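Side-chain contacts in heme oxygenase (Leptospira interrogans, PDB 5KZL), which probably catalyses the oxidative opening of heme to biliverdin, releasing iron and carbon monoxide: residues E59-R64 with Q112-I117; K72-P77 with L124-S129. The protein carries 1 engineered substitution. All blocks are in the same frame, centred on the assembly; numbering follows the deposited sequence.

Contact 1 of 2, residues E59-R64 with Q112-I117; sequences EEELER and QRIRKI
Glu61 reaches from helix 41-64 to Ile114 and Arg115 of helix 105-120, a helix-to-helix contact within the all-helical fold of heme oxygenase. Where the backbones come nearest, the CA atoms of Glu61 and Arg115 are 6.9 Å apart. Followed outward, the Glu61 side chain is apolar to the neighbouring helix first and polar afterwards. Its CB brushes the CG2 methyl of Ile114, and its CG presses on the same methyl at 3.8 Å while also lying near Ile114 O. The chain then bends at chi2 (-42°), which turns the carboxylate away from the isoleucine and lets OE2 pass Arg115 CG at 4.1 Å. At the tip, both oxygens are in use. Arg64, one helical turn on, grips the carboxylate side-on in a salt bridge, NE to Glu61 OE1 at 2.8 Å and NH2 to Glu61 OE2 at 3.1 Å. Both bonds are nearly straight and lie almost in the guanidinium plane, yet they reach the syn sides of the oxygens from more than 30° out of the carboxylate plane. OE1 is also hydrogen-bonded to Ser118 OG, just beyond the second segment. These partners fix the rotation of the carboxylate.

Arg115 bonds directly to neither Glu60 nor Glu61; its chain runs extended from CG to NE, and two waters fill the step. Such bridging probably lets the opposite charges steady one another without a direct salt bridge. Ile114 continues inward, against His128 of helix 125-151. Toward solvent, water 2 donates to Glu60 OE1 and accepts from Arg115 NH2, whereas water 1 donates to Glu60 OE1 and to Glu61 OE2 (2.8 Å) and accepts, in the guanidinium plane, from Arg115 NE at 3.0 Å.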
ATOM      1  N   GLU A  59       4.942   3.351   7.736  1.00  5.88           N
ATOM      2  CA  GLU A  59       6.410   3.372   7.823  1.00  6.36           C
ATOM      3  C   GLU A  59       6.887   3.834   9.187  1.00 10.81           C
ATOM      4  O   GLU A  59       7.860   3.277   9.702  1.00 10.19           O
ATOM      5  CB  GLU A  59       7.032   4.138   6.651  1.00  7.09           C
ATOM      6  CG  GLU A  59       6.670   3.359   5.384  1.00 12.10           C
ATOM      7  CD  GLU A  59       6.640   3.950   3.987  1.00 17.82           C
ATOM      8  OE1 GLU A  59       7.188   5.051   3.764  1.00 10.92           O
ATOM      9  OE2 GLU A  59       6.133   3.245   3.085  1.00  8.05           O
ATOM     10  N   GLU A  60       6.133   4.729   9.836  1.00  7.36           N
ATOM     11  CA  GLU A  60       6.470   5.121  11.209  1.00  5.94           C
ATOM     12  C   GLU A  60       6.348   3.901  12.146  1.00  9.35           C
ATOM     13  O   GLU A  60       7.245   3.622  12.945  1.00  7.24           O
ATOM     14  CB  GLU A  60       5.523   6.225  11.677  1.00  6.89           C
ATOM     15  CG  GLU A  60       5.983   7.607  11.280  1.00 18.30           C
ATOM     16  CD  GLU A  60       5.017   8.714  11.659  1.00 44.42           C
ATOM     17  OE1 GLU A  60       4.065   8.445  12.431  1.00 37.53           O
ATOM     18  OE2 GLU A  60       5.203   9.850  11.165  1.00 38.62           O
ATOM     19  N   GLU A  61       5.250   3.158  11.999  1.00  7.67           N
ATOM     20  CA  GLU A  61       4.933   1.991  12.815  1.00  7.04           C
ATOM     21  C   GLU A  61       5.793   0.762  12.494  1.00 10.01           C
ATOM     22  O   GLU A  61       6.194   0.051  13.419  1.00  9.37           O
ATOM     23  CB  GLU A  61       3.418   1.697  12.748  1.00  8.00           C
ATOM     24  CG  GLU A  61       2.532   2.847  13.249  1.00  9.45           C
ATOM     25  CD  GLU A  61       2.986   3.569  14.508  1.00 17.32           C
ATOM     26  OE1 GLU A  61       3.456   2.906  15.461  1.00 13.92           O
ATOM     27  OE2 GLU A  61       2.887   4.813  14.534  1.00 11.77           O
ATOM     28  N   LEU A  62       6.125   0.521  11.215  1.00  6.76           N
ATOM     29  CA  LEU A  62       7.012  -0.591  10.847  1.00  6.62           C
ATOM     30  C   LEU A  62       8.438  -0.344  11.371  1.00 11.37           C
ATOM     31  O   LEU A  62       9.108  -1.284  11.809  1.00 11.48           O
ATOM     32  CB  LEU A  62       7.014  -0.828   9.326  1.00  6.14           C
ATOM     33  CG  LEU A  62       5.744  -1.495   8.762  1.00  8.34           C
ATOM     34  CD1 LEU A  62       5.754  -1.435   7.247  1.00 10.32           C
ATOM     35  CD2 LEU A  62       5.607  -2.983   9.246  1.00  9.66           C
ATOM     36  N   GLU A  63       8.885   0.932  11.362  1.00  7.49           N
ATOM     37  CA  GLU A  63      10.203   1.295  11.884  1.00  6.65           C
ATOM     38  C   GLU A  63      10.214   1.128  13.393  1.00 11.47           C
ATOM     39  O   GLU A  63      11.171   0.573  13.939  1.00 11.49           O
ATOM     40  CB  GLU A  63      10.561   2.738  11.485  1.00  7.14           C
ATOM     41  CG  GLU A  63      11.063   2.852  10.056  1.00 12.39           C
ATOM     42  CD  GLU A  63      12.421   2.222   9.854  1.00 13.13           C
ATOM     43  OE1 GLU A  63      13.373   2.681  10.525  1.00 13.48           O
ATOM     44  OE2 GLU A  63      12.526   1.252   9.066  1.00 10.29           O
ATOM     45  N   ARG A  64       9.132   1.567  14.064  1.00  6.89           N
ATOM     46  CA  ARG A  64       8.987   1.455  15.519  1.00  7.14           C
ATOM     47  C   ARG A  64       9.052  -0.007  15.956  1.00 11.08           C
ATOM     48  O   ARG A  64       9.708  -0.317  16.958  1.00 12.37           O
ATOM     49  CB  ARG A  64       7.637   2.038  15.968  1.00  8.16           C
ATOM     50  CG  ARG A  64       7.562   2.324  17.479  1.00 14.67           C
ATOM     51  CD  ARG A  64       6.238   2.904  17.966  1.00 19.73           C
ATOM     52  NE  ARG A  64       5.631   3.860  17.032  1.00 30.06           N
ATOM     53  CZ  ARG A  64       5.959   5.147  16.932  1.00 45.57           C
ATOM     54  NH1 ARG A  64       6.903   5.666  17.712  1.00 33.95           N
ATOM     55  NH2 ARG A  64       5.355   5.922  16.041  1.00 27.47           N
ATOM     56  N   GLN A 112      -5.566   5.728  11.933  1.00  8.93           N
ATOM     57  CA  GLN A 112      -5.905   5.317  13.288  1.00  9.27           C
ATOM     58  C   GLN A 112      -5.762   3.797  13.423  1.00 11.27           C
ATOM     59  O   GLN A 112      -5.233   3.318  14.426  1.00 10.67           O
ATOM     60  CB  GLN A 112      -7.347   5.725  13.620  1.00 11.32           C
ATOM     61  CG  GLN A 112      -7.850   5.165  14.949  1.00 18.35           C
ATOM     62  CD  GLN A 112      -7.321   5.891  16.170  1.00 30.78           C
ATOM     63  OE1 GLN A 112      -6.307   6.606  16.137  1.00 22.88           O
ATOM     64  NE2 GLN A 112      -8.009   5.720  17.284  1.00 22.17           N
ATOM     65  N   ARG A 113      -6.247   3.051  12.424  1.00  9.13           N
ATOM     66  CA  ARG A 113      -6.148   1.605  12.463  1.00  8.03           C
ATOM     67  C   ARG A 113      -4.702   1.188  12.537  1.00 10.51           C
ATOM     68  O   ARG A 113      -4.369   0.375  13.394  1.00  7.73           O
ATOM     69  CB  ARG A 113      -6.866   0.920  11.290  1.00  8.96           C
ATOM     70  CG  ARG A 113      -6.743  -0.601  11.311  1.00 11.82           C
ATOM     71  CD  ARG A 113      -7.575  -1.202  12.406  1.00 14.70           C
ATOM     72  NE  ARG A 113      -7.739  -2.649  12.273  1.00 16.46           N
ATOM     73  CZ  ARG A 113      -8.857  -3.282  12.606  1.00 23.39           C
ATOM     74  NH1 ARG A 113      -9.896  -2.604  13.078  1.00 13.15           N
ATOM     75  NH2 ARG A 113      -8.947  -4.597  12.465  1.00 15.15           N
ATOM     76  N   ILE A 114      -3.839   1.799  11.700  1.00  7.22           N
ATOM     77  CA  ILE A 114      -2.408   1.486  11.675  1.00  5.83           C
ATOM     78  C   ILE A 114      -1.763   1.746  13.041  1.00  9.50           C
ATOM     79  O   ILE A 114      -0.994   0.914  13.548  1.00  8.41           O
ATOM     80  CB  ILE A 114      -1.698   2.270  10.533  1.00  8.16           C
ATOM     81  CG1 ILE A 114      -2.171   1.811   9.153  1.00  8.28           C
ATOM     82  CG2 ILE A 114      -0.149   2.173  10.656  1.00  9.16           C
ATOM     83  CD1 ILE A 114      -1.964   2.899   8.034  1.00  6.70           C
ATOM     84  N   ARG A 115      -2.039   2.915  13.599  1.00  7.99           N
ATOM     85  CA  ARG A 115      -1.480   3.323  14.883  1.00  7.34           C
ATOM     86  C   ARG A 115      -1.879   2.396  16.017  1.00  9.25           C
ATOM     87  O   ARG A 115      -1.016   1.973  16.771  1.00  8.90           O
ATOM     88  CB  ARG A 115      -1.867   4.768  15.195  1.00  8.04           C
ATOM     89  CG  ARG A 115      -1.146   5.722  14.273  1.00  7.32           C
ATOM     90  CD  ARG A 115      -1.654   7.131  14.405  1.00  5.57           C
ATOM     91  NE  ARG A 115      -0.792   8.057  13.654  1.00 13.76           N
ATOM     92  CZ  ARG A 115      -1.037   9.356  13.518  1.00 18.34           C
ATOM     93  NH1 ARG A 115      -2.143   9.886  14.022  1.00 13.69           N
ATOM     94  NH2 ARG A 115      -0.203  10.127  12.831  1.00 11.79           N
ATOM     95  N   LYS A 116      -3.175   2.106  16.140  1.00  8.01           N
ATOM     96  CA  LYS A 116      -3.735   1.261  17.191  1.00  7.83           C
ATOM     97  C   LYS A 116      -3.272  -0.198  17.089  1.00 11.75           C
ATOM     98  O   LYS A 116      -2.975  -0.826  18.112  1.00 11.64           O
ATOM     99  CB  LYS A 116      -5.257   1.401  17.205  1.00 10.49           C
ATOM    100  CG  LYS A 116      -5.753   2.750  17.716  1.00 17.42           C
ATOM    101  CD  LYS A 116      -5.917   2.761  19.223  1.00 25.66           C
ATOM    102  CE  LYS A 116      -6.501   4.040  19.763  1.00 34.69           C
ATOM    103  NZ  LYS A 116      -5.525   5.158  19.720  1.00 44.15           N
ATOM    104  N   ILE A 117      -3.149  -0.715  15.856  1.00  8.36           N
ATOM    105  CA  ILE A 117      -2.630  -2.061  15.597  1.00  8.54           C
ATOM    106  C   ILE A 117      -1.172  -2.112  16.027  1.00 13.08           C
ATOM    107  O   ILE A 117      -0.777  -3.005  16.772  1.00 11.82           O
ATOM    108  CB  ILE A 117      -2.856  -2.453  14.106  1.00 11.54           C
ATOM    109  CG1 ILE A 117      -4.341  -2.815  13.873  1.00 12.28           C
ATOM    110  CG2 ILE A 117      -1.916  -3.605  13.633  1.00 12.67           C
ATOM    111  CD1 ILE A 117      -4.804  -4.132  14.542  1.00  8.73           C
TER
HETATM  112  O   HOH W   1       1.760   6.699  12.759  1.00 11.44           O
HETATM  113  O   HOH W   2       1.694   9.269  10.970  1.00 18.13           O

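Contact 2 of 2, residues K72-P77 with L124-S129; sequences KSIYFP and LLAAHS
With chi1 at 57°, Ile74 puts its CG1 branch between its own backbone N and carbonyl carbon, and an extended chi2 of 156° carries CD1 onward to Ala126 and Ser129. On the facing side, Ser129 holds OG beside its carbonyl carbon (chi1 169°), which turns the hydroxyl toward the loop that carries Ile74.

A single methyl therefore does the apolar work. Ile74 CD1 sits against the first turns of the helix, 3.8 Å from Ala126 CA and 3.9 Å from Ala126 CB. The small alanine side chain lets the methyl come down on the helix backbone itself. One turn further on, the same CD1 reaches the Ser129 side chain, with CB 4.2 Å away.

Residues 72-77 belong to the irregular connection between helices 41-64 and 82-93, and Ala126 and Ser129 lie near the start of helix 125-151. Farther along, that helix carries a Gly-Asp-Leu-Ser-Gly-Gly sequence, consistent with the distal helix that covers the heme in this family; the Ser129 side chain is about 9 Å from the bound heme.

Beside the methyl contact runs a polar link. Water 3 donates to Ile74 O at 2.7 Å and is hydrogen-bonded to Ser129 OG at 2.6 Å, so the loop carbonyl and the buried serine hydroxyl share one solvent molecule. Ser129 OG has a second partner in Tyr177 OH, on helix 170-183, and the two together hold the hydroxyl in place. Leu184, just after that helix, also packs on Ile74, while Phe76 meets Phe173 of the same helix edge-to-face.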
ATOM      1  N   LYS A  72      10.549  -9.068  12.205  1.00 15.80           N
ATOM      2  CA  LYS A  72      11.978  -9.034  11.859  1.00 15.59           C
ATOM      3  C   LYS A  72      12.307  -9.513  10.433  1.00 18.51           C
ATOM      4  O   LYS A  72      13.000  -8.802   9.704  1.00 16.89           O
ATOM      5  CB  LYS A  72      12.799  -9.820  12.897  1.00 17.98           C
ATOM      6  CG  LYS A  72      13.637  -8.929  13.792  1.00 34.50           C
ATOM      7  CD  LYS A  72      14.603  -9.738  14.648  1.00 41.41           C
ATOM      8  CE  LYS A  72      15.097  -8.939  15.829  1.00 48.35           C
ATOM      9  NZ  LYS A  72      16.204  -9.632  16.537  1.00 54.69           N
ATOM     10  N   SER A  73      11.768 -10.676  10.016  1.00 15.66           N
ATOM     11  CA  SER A  73      12.039 -11.228   8.685  1.00 15.29           C
ATOM     12  C   SER A  73      11.315 -10.514   7.521  1.00 18.08           C
ATOM     13  O   SER A  73      11.626 -10.810   6.358  1.00 18.85           O
ATOM     14  CB  SER A  73      11.777 -12.728   8.651  1.00 20.47           C
ATOM     15  OG  SER A  73      10.458 -13.010   9.075  1.00 34.26           O
ATOM     16  N   ILE A  74      10.406  -9.555   7.809  1.00 12.16           N
ATOM     17  CA  ILE A  74       9.757  -8.766   6.740  1.00 11.35           C
ATOM     18  C   ILE A  74      10.183  -7.290   6.861  1.00 12.71           C
ATOM     19  O   ILE A  74       9.492  -6.387   6.398  1.00 11.19           O
ATOM     20  CB  ILE A  74       8.223  -8.962   6.546  1.00 13.69           C
ATOM     21  CG1 ILE A  74       7.431  -8.667   7.842  1.00 13.12           C
ATOM     22  CG2 ILE A  74       7.929 -10.375   5.966  1.00 14.46           C
ATOM     23  CD1 ILE A  74       5.958  -8.276   7.655  1.00 13.39           C
ATOM     24  N   TYR A  75      11.357  -7.058   7.453  1.00 10.78           N
ATOM     25  CA  TYR A  75      11.900  -5.707   7.556  1.00 11.11           C
ATOM     26  C   TYR A  75      12.445  -5.374   6.174  1.00 12.52           C
ATOM     27  O   TYR A  75      13.525  -5.835   5.784  1.00 11.70           O
ATOM     28  CB  TYR A  75      12.975  -5.624   8.659  1.00 12.71           C
ATOM     29  CG  TYR A  75      13.723  -4.307   8.719  1.00 15.28           C
ATOM     30  CD1 TYR A  75      13.043  -3.100   8.877  1.00 16.43           C
ATOM     31  CD2 TYR A  75      15.118  -4.276   8.698  1.00 16.78           C
ATOM     32  CE1 TYR A  75      13.730  -1.887   8.937  1.00 17.19           C
ATOM     33  CE2 TYR A  75      15.816  -3.069   8.759  1.00 17.36           C
ATOM     34  CZ  TYR A  75      15.117  -1.878   8.877  1.00 24.83           C
ATOM     35  OH  TYR A  75      15.824  -0.703   8.994  1.00 28.07           O
ATOM     36  N   PHE A  76      11.627  -4.661   5.383  1.00  9.23           N
ATOM     37  CA  PHE A  76      11.964  -4.327   4.000  1.00  7.45           C
ATOM     38  C   PHE A  76      11.867  -2.817   3.678  1.00 11.86           C
ATOM     39  O   PHE A  76      10.968  -2.406   2.940  1.00  9.62           O
ATOM     40  CB  PHE A  76      11.083  -5.144   3.031  1.00  8.60           C
ATOM     41  CG  PHE A  76      11.357  -6.634   2.959  1.00  9.24           C
ATOM     42  CD1 PHE A  76      12.589  -7.114   2.525  1.00 10.99           C
ATOM     43  CD2 PHE A  76      10.349  -7.555   3.227  1.00 10.29           C
ATOM     44  CE1 PHE A  76      12.814  -8.492   2.384  1.00 11.86           C
ATOM     45  CE2 PHE A  76      10.581  -8.932   3.105  1.00 12.28           C
ATOM     46  CZ  PHE A  76      11.814  -9.390   2.690  1.00 10.56           C
ATOM     47  N   PRO A  77      12.849  -1.996   4.127  1.00 12.13           N
ATOM     48  CA  PRO A  77      12.817  -0.553   3.800  1.00 11.75           C
ATOM     49  C   PRO A  77      12.842  -0.273   2.297  1.00 14.08           C
ATOM     50  O   PRO A  77      12.472   0.823   1.896  1.00 12.54           O
ATOM     51  CB  PRO A  77      14.083   0.001   4.464  1.00 14.02           C
ATOM     52  CG  PRO A  77      14.429  -0.977   5.517  1.00 18.83           C
ATOM     53  CD  PRO A  77      13.968  -2.322   5.033  1.00 14.93           C
ATOM     54  N   LEU A 124       0.204  -7.888  13.559  1.00  8.01           N
ATOM     55  CA  LEU A 124      -0.807  -7.688  12.507  1.00  7.60           C
ATOM     56  C   LEU A 124      -0.375  -6.657  11.432  1.00 11.10           C
ATOM     57  O   LEU A 124      -1.017  -6.571  10.380  1.00 10.75           O
ATOM     58  CB  LEU A 124      -2.193  -7.342  13.088  1.00  7.80           C
ATOM     59  CG  LEU A 124      -2.905  -8.405  13.965  1.00 10.82           C
ATOM     60  CD1 LEU A 124      -4.245  -7.878  14.440  1.00 10.81           C
ATOM     61  CD2 LEU A 124      -3.139  -9.705  13.200  1.00  9.32           C
ATOM     62  N   LEU A 125       0.728  -5.903  11.679  1.00  7.71           N
ATOM     63  CA  LEU A 125       1.269  -4.989  10.659  1.00  7.22           C
ATOM     64  C   LEU A 125       1.753  -5.802   9.439  1.00  9.36           C
ATOM     65  O   LEU A 125       1.857  -5.250   8.337  1.00  8.83           O
ATOM     66  CB  LEU A 125       2.410  -4.117  11.224  1.00  7.05           C
ATOM     67  CG  LEU A 125       1.989  -3.015  12.201  1.00 11.48           C
ATOM     68  CD1 LEU A 125       3.209  -2.287  12.750  1.00 12.40           C
ATOM     69  CD2 LEU A 125       1.006  -2.009  11.541  1.00 12.22           C
ATOM     70  N   ALA A 126       1.965  -7.132   9.621  1.00  6.93           N
ATOM     71  CA  ALA A 126       2.305  -8.032   8.508  1.00  5.19           C
ATOM     72  C   ALA A 126       1.211  -7.953   7.441  1.00  9.02           C
ATOM     73  O   ALA A 126       1.522  -7.994   6.256  1.00  7.89           O
ATOM     74  CB  ALA A 126       2.459  -9.477   8.996  1.00  5.06           C
ATOM     75  N   ALA A 127      -0.070  -7.835   7.863  1.00  7.63           N
ATOM     76  CA  ALA A 127      -1.235  -7.715   6.967  1.00  6.71           C
ATOM     77  C   ALA A 127      -1.192  -6.428   6.147  1.00  8.88           C
ATOM     78  O   ALA A 127      -1.507  -6.440   4.961  1.00  8.55           O
ATOM     79  CB  ALA A 127      -2.518  -7.752   7.762  1.00  7.29           C
ATOM     80  N   HIS A 128      -0.780  -5.342   6.779  1.00  5.91           N
ATOM     81  CA  HIS A 128      -0.629  -4.021   6.194  1.00  4.88           C
ATOM     82  C   HIS A 128       0.488  -4.010   5.145  1.00  8.90           C
ATOM     83  O   HIS A 128       0.276  -3.521   4.030  1.00  8.06           O
ATOM     84  CB  HIS A 128      -0.424  -3.015   7.328  1.00  5.39           C
ATOM     85  CG  HIS A 128      -1.689  -2.770   8.103  1.00  7.72           C
ATOM     86  ND1 HIS A 128      -2.465  -1.655   7.878  1.00  9.47           N
ATOM     87  CD2 HIS A 128      -2.307  -3.552   9.025  1.00  8.56           C
ATOM     88  CE1 HIS A 128      -3.493  -1.749   8.706  1.00  7.86           C
ATOM     89  NE2 HIS A 128      -3.458  -2.886   9.402  1.00  7.90           N
ATOM     90  N   SER A 129       1.655  -4.591   5.495  1.00  4.87           N
ATOM     91  CA  SER A 129       2.783  -4.799   4.589  1.00  4.40           C
ATOM     92  C   SER A 129       2.306  -5.632   3.357  1.00  7.35           C
ATOM     93  O   SER A 129       2.484  -5.190   2.228  1.00  5.78           O
ATOM     94  CB  SER A 129       3.903  -5.533   5.314  1.00  7.23           C
ATOM     95  OG  SER A 129       4.856  -5.950   4.355  1.00  9.05           O
TER
HETATM   96  O   HOH W   3       7.325  -5.401   5.033  1.00 15.94           O

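Overall arrangement
From the N terminus, the chain passes through 59-64 at the end of helix 41-64, then the loop residues 72-77, then 112-117 on helix 105-120, and finally 124-129 at the start of helix 125-151. Contact 1 closes over the 47 residues between its segments and contact 2 over 46. Because the segments alternate, the two closures cross instead of nesting. Their centres are 11 Å apart, and they touch through packing of Glu63 on Tyr75, Ile114 on His128, Ile117 on Leu124 and Leu125 on the Glu61 carbonyl. Helix 125-151 thus borders both helices of contact 1 while also receiving the loop in contact 2.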